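Local coordinates for protein carboxylesterase SOBER1 (Arabidopsis thaliana, PDB 6AVX) that hydrolyses carboxylic esters, preferring short acyl chains, shows phospholipase A2 activity and suppresses the plant hypersensitive response triggered by the bacterial effector AvrBsT, at residues N84-I89 with L119-T124; V135-T138 with Q144-E147. The protein carries 1 engineered substitution. All coordinates share one frame; numbering follows the deposited sequence.

Contact 1 (N84-I89 with L119-T124); sequences NVHAII and LLYPKT
Tyr121 drives one edge of its phenol ring into the face of the His86 imidazole. The evidence for a T-shaped pair is threefold: the ring planes stand at 82°, the centroids are 4.9 Å apart, and Tyr121 CD2 sits above the centre of the imidazole, 3.5 Å from His86 CD2. The tyrosine is swung into this place by a first torsion of -160°, which sets CG opposite the backbone N. Further along the imidazole, His86 CE1 reaches Leu120 near the start of the other segment, 3.4 Å from the carbonyl oxygen of Leu120 and 3.8 Å from Leu120 CB. The rotation of the imidazole is fixed from outside the pair, because NE2 is hydrogen-bonded to the carbonyl oxygen of Ser117; as a carbonyl can only accept, NE2 must carry the proton.

In the alpha/beta-hydrolase fold this contact joins helix 75-94 to the end of helix 109-120, the helix that follows the nucleophile elbow, and to the chain leaving it. One turn on from His86, Ile89 lies over a face of the tyrosine ring. In the conformer described, one of two modelled, its CG2 makes a CH-pi contact 3.9 Å from the Tyr121 centroid and 28° off the ring normal. Pro122 CD lies across the opposite face, 3.4 Å above the plane, sandwiching the phenol between its own neighbour and the helix. The buried hydroxyl end is satisfied by Asp90, whose OD1 is hydrogen-bonded to Tyr121 OH.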
# COMPACT_ATOMS: atom_id res chain seq x y z
N ASN A 84 -11.54 -5.51 -5.09
CA ASN A 84 -10.98 -5.41 -6.43
C ASN A 84 -9.50 -5.77 -6.45
O ASN A 84 -9.05 -6.45 -7.37
CB ASN A 84 -11.19 -4.01 -6.97
CG ASN A 84 -10.44 -3.80 -8.24
OD1 ASN A 84 -9.42 -3.11 -8.27
ND2 ASN A 84 -10.91 -4.44 -9.30
N VAL A 85 -8.72 -5.29 -5.48
CA VAL A 85 -7.31 -5.68 -5.42
C VAL A 85 -7.18 -7.19 -5.32
O VAL A 85 -6.37 -7.81 -6.01
CB VAL A 85 -6.58 -4.96 -4.27
CG1 VAL A 85 -5.16 -5.50 -4.11
CG2 VAL A 85 -6.56 -3.46 -4.48
N HIS A 86 -8.01 -7.81 -4.48
CA HIS A 86 -7.95 -9.26 -4.33
C HIS A 86 -8.30 -9.97 -5.63
O HIS A 86 -7.75 -11.04 -5.90
CB HIS A 86 -8.86 -9.71 -3.20
CG HIS A 86 -8.29 -9.46 -1.84
ND1 HIS A 86 -8.86 -9.97 -0.70
CD2 HIS A 86 -7.19 -8.78 -1.45
CE1 HIS A 86 -8.13 -9.62 0.34
NE2 HIS A 86 -7.11 -8.89 -0.08
N ALA A 87 -9.24 -9.44 -6.41
CA ALA A 87 -9.55 -10.05 -7.70
C ALA A 87 -8.31 -10.06 -8.60
O ALA A 87 -8.04 -11.05 -9.29
CB ALA A 87 -10.71 -9.31 -8.37
N ILE A 88 -7.54 -8.97 -8.59
CA ILE A 88 -6.33 -8.90 -9.39
C ILE A 88 -5.32 -9.93 -8.92
O ILE A 88 -4.72 -10.66 -9.72
CB ILE A 88 -5.74 -7.48 -9.33
CG1 ILE A 88 -6.67 -6.47 -10.02
CG2 ILE A 88 -4.33 -7.44 -9.95
CD1 ILE A 88 -6.29 -5.01 -9.78
N ILE A 89 -5.10 -10.00 -7.61
CA ILE A 89 -4.13 -10.95 -7.06
C ILE A 89 -4.59 -12.37 -7.34
O ILE A 89 -3.78 -13.23 -7.74
CB ILE A 89 -3.92 -10.71 -5.55
CG1 ILE A 89 -3.43 -9.29 -5.27
CG2 ILE A 89 -2.94 -11.74 -4.99
CD1 ILE A 89 -3.65 -8.85 -3.84
N LEU A 119 -3.20 -7.56 4.34
CA LEU A 119 -3.56 -8.15 5.63
C LEU A 119 -4.82 -8.99 5.56
O LEU A 119 -5.04 -9.83 6.45
CB LEU A 119 -3.74 -7.05 6.68
CG LEU A 119 -2.52 -6.20 7.03
CD1 LEU A 119 -2.89 -5.04 7.95
CD2 LEU A 119 -1.45 -7.06 7.65
N LEU A 120 -5.65 -8.78 4.56
CA LEU A 120 -6.87 -9.56 4.41
C LEU A 120 -6.75 -10.66 3.37
O LEU A 120 -7.71 -11.40 3.16
CB LEU A 120 -8.05 -8.64 4.06
CG LEU A 120 -8.51 -7.79 5.25
CD1 LEU A 120 -9.35 -6.61 4.79
CD2 LEU A 120 -9.30 -8.64 6.27
N TYR A 121 -5.60 -10.79 2.70
CA TYR A 121 -5.49 -11.80 1.66
C TYR A 121 -5.29 -13.19 2.29
O TYR A 121 -4.58 -13.32 3.29
CB TYR A 121 -4.30 -11.49 0.71
CG TYR A 121 -4.48 -12.22 -0.59
CD1 TYR A 121 -3.66 -13.29 -0.95
CD2 TYR A 121 -5.52 -11.90 -1.44
CE1 TYR A 121 -3.87 -13.99 -2.11
CE2 TYR A 121 -5.74 -12.60 -2.61
CZ TYR A 121 -4.90 -13.66 -2.93
OH TYR A 121 -5.13 -14.38 -4.09
N PRO A 122 -5.92 -14.24 1.74
CA PRO A 122 -5.84 -15.56 2.41
C PRO A 122 -4.49 -16.22 2.38
O PRO A 122 -4.29 -17.19 3.11
CB PRO A 122 -6.88 -16.40 1.66
CG PRO A 122 -7.83 -15.42 1.08
CD PRO A 122 -6.99 -14.21 0.74
N LYS A 123 -3.56 -15.75 1.54
CA LYS A 123 -2.25 -16.37 1.37
C LYS A 123 -1.13 -15.39 1.69
O LYS A 123 -1.30 -14.17 1.59
CB LYS A 123 -2.09 -16.86 -0.07
CG LYS A 123 -3.15 -17.92 -0.39
CD LYS A 123 -3.10 -18.39 -1.81
CE LYS A 123 -4.21 -19.41 -2.08
NZ LYS A 123 -4.28 -19.74 -3.51
N THR A 124 0.01 -15.93 2.10
CA THR A 124 1.22 -15.13 2.28
C THR A 124 1.70 -14.64 0.93
O THR A 124 1.82 -15.42 -0.02
CB THR A 124 2.34 -15.96 2.91
OG1 THR A 124 1.84 -16.62 4.09
CG2 THR A 124 3.53 -15.09 3.27

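Contact 2 (V135-T138 with Q144-E147); sequences VPFT and QFPE
Phe145 and Phe137 meet through the far ends of their rings, and they supply all the touching atoms of this contact. Both lie in the long excursion of the alpha/beta-hydrolase fold between strands 127-131 and 154-159 of the parallel sheet, and neither segment is a regular helix or strand with a pairing of its own. The two segments are tied here by side-chain packing, not by a backbone ladder, and the buried area is correspondingly modest at 67 Å².

The second segment enters through Gln144, which has a 3-10 backbone conformation and hands the chain on to Phe145. There the first torsion is -66°, so that CG lies opposite the carbonyl carbon and the far end of the ring approaches Phe137. The same ring is packed between two helices: it touches Leu119 and Leu120 of helix 109-120, and Phe176 and Ala180 of helix 173-180. Its partner comes from the opposite direction, and Phe137 also rests on helix 109-120, at Ala116. The chain continues through Pro146, whose ring packs against the carbonyl oxygens of Leu119 and Leu120.

The ring planes differ by 48° and the centroids are 5.8 Å apart, a geometry that is neither a stack nor a T-shaped pair. Phe137 CZ arrives near the plane of the Phe145 ring, at its edge, whereas Phe145 CZ meets the Phe137 ring obliquely. A first torsion of 38°, well short of the staggered value, places Phe137 CG between the backbone N and the carbonyl carbon. Pro136 CD lies 4.1 Å above the Phe137 plane, near the rim, on the side turned from Phe145. The closest approach joins the two para carbons, Phe137 CZ and Phe145 CZ, at 3.9 Å.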
# COMPACT_ATOMS: atom_id res chain seq x y z
N VAL A 135 -3.25 3.57 8.48
CA VAL A 135 -4.02 2.38 8.80
C VAL A 135 -5.49 2.69 8.53
O VAL A 135 -6.06 3.54 9.22
CB VAL A 135 -3.80 1.94 10.25
CG1 VAL A 135 -4.60 0.67 10.54
CG2 VAL A 135 -2.32 1.69 10.50
N PRO A 136 -6.14 2.04 7.55
CA PRO A 136 -7.46 2.52 7.11
C PRO A 136 -8.61 1.80 7.77
O PRO A 136 -9.72 1.79 7.24
CB PRO A 136 -7.43 2.23 5.61
CG PRO A 136 -6.70 0.97 5.54
CD PRO A 136 -5.61 1.05 6.59
N PHE A 137 -8.37 1.24 8.94
CA PHE A 137 -9.42 0.58 9.70
C PHE A 137 -9.00 0.52 11.16
O PHE A 137 -7.87 0.85 11.51
CB PHE A 137 -9.81 -0.79 9.10
CG PHE A 137 -8.66 -1.62 8.54
CD1 PHE A 137 -7.42 -1.67 9.16
CD2 PHE A 137 -8.86 -2.41 7.41
CE1 PHE A 137 -6.40 -2.46 8.63
CE2 PHE A 137 -7.86 -3.20 6.90
CZ PHE A 137 -6.63 -3.23 7.51
N THR A 138 -9.94 0.14 12.03
CA THR A 138 -9.68 0.02 13.45
C THR A 138 -9.23 -1.41 13.77
O THR A 138 -9.24 -2.30 12.91
CB THR A 138 -10.92 0.32 14.29
OG1 THR A 138 -11.84 -0.76 14.17
CG2 THR A 138 -11.60 1.64 13.88
N GLN A 144 -10.04 -10.74 11.57
CA GLN A 144 -10.35 -11.27 10.26
C GLN A 144 -9.12 -11.42 9.37
O GLN A 144 -9.26 -11.89 8.23
CB GLN A 144 -11.40 -10.38 9.58
CG GLN A 144 -12.63 -10.12 10.45
CD GLN A 144 -13.19 -11.38 11.11
OE1 GLN A 144 -13.24 -11.45 12.34
NE2 GLN A 144 -13.61 -12.35 10.31
N PHE A 145 -7.94 -11.05 9.84
CA PHE A 145 -6.75 -11.23 9.02
C PHE A 145 -6.45 -12.72 8.92
O PHE A 145 -6.29 -13.38 9.96
CB PHE A 145 -5.56 -10.53 9.64
CG PHE A 145 -5.65 -9.03 9.69
CD1 PHE A 145 -6.59 -8.32 8.98
CD2 PHE A 145 -4.75 -8.32 10.47
CE1 PHE A 145 -6.62 -6.93 9.04
CE2 PHE A 145 -4.78 -6.95 10.53
CZ PHE A 145 -5.71 -6.25 9.82
N PRO A 146 -6.37 -13.29 7.72
CA PRO A 146 -6.08 -14.72 7.60
C PRO A 146 -4.74 -15.09 8.20
O PRO A 146 -3.79 -14.30 8.23
CB PRO A 146 -6.12 -14.94 6.09
CG PRO A 146 -7.06 -13.91 5.60
CD PRO A 146 -6.73 -12.70 6.42
N GLU A 147 -4.64 -16.35 8.61
CA GLU A 147 -3.43 -16.83 9.25
C GLU A 147 -2.20 -16.57 8.40
O GLU A 147 -1.17 -16.08 8.90
CB GLU A 147 -3.56 -18.33 9.53
CG GLU A 147 -2.32 -18.92 10.17
CD GLU A 147 -2.44 -20.41 10.46
OE1 GLU A 147 -3.52 -20.99 10.26
OE2 GLU A 147 -1.44 -21.00 10.90

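Overall arrangement
The contacts follow one another in series: contact 1 closes at Thr124 before contact 2 opens at Val135, with strand 127-131 of the parallel sheet between them. Their centres lie about 12 Å apart, and helix 109-120 is common to both. Its end supplies Leu120 to contact 1, and the chain just after it Tyr121, while its side chains also support both phenylalanines of contact 2. They touch directly, Leu119 O lying 3.3 Å from Phe145 CB and Tyr121 O 3.4 Å from Pro146 CG. Helix 109-120 is thus flanked by helix 75-94 through contact 1 and by the loop 135-147 through contact 2, away from the predicted Ser108, Asp162 and His194 charge-relay site.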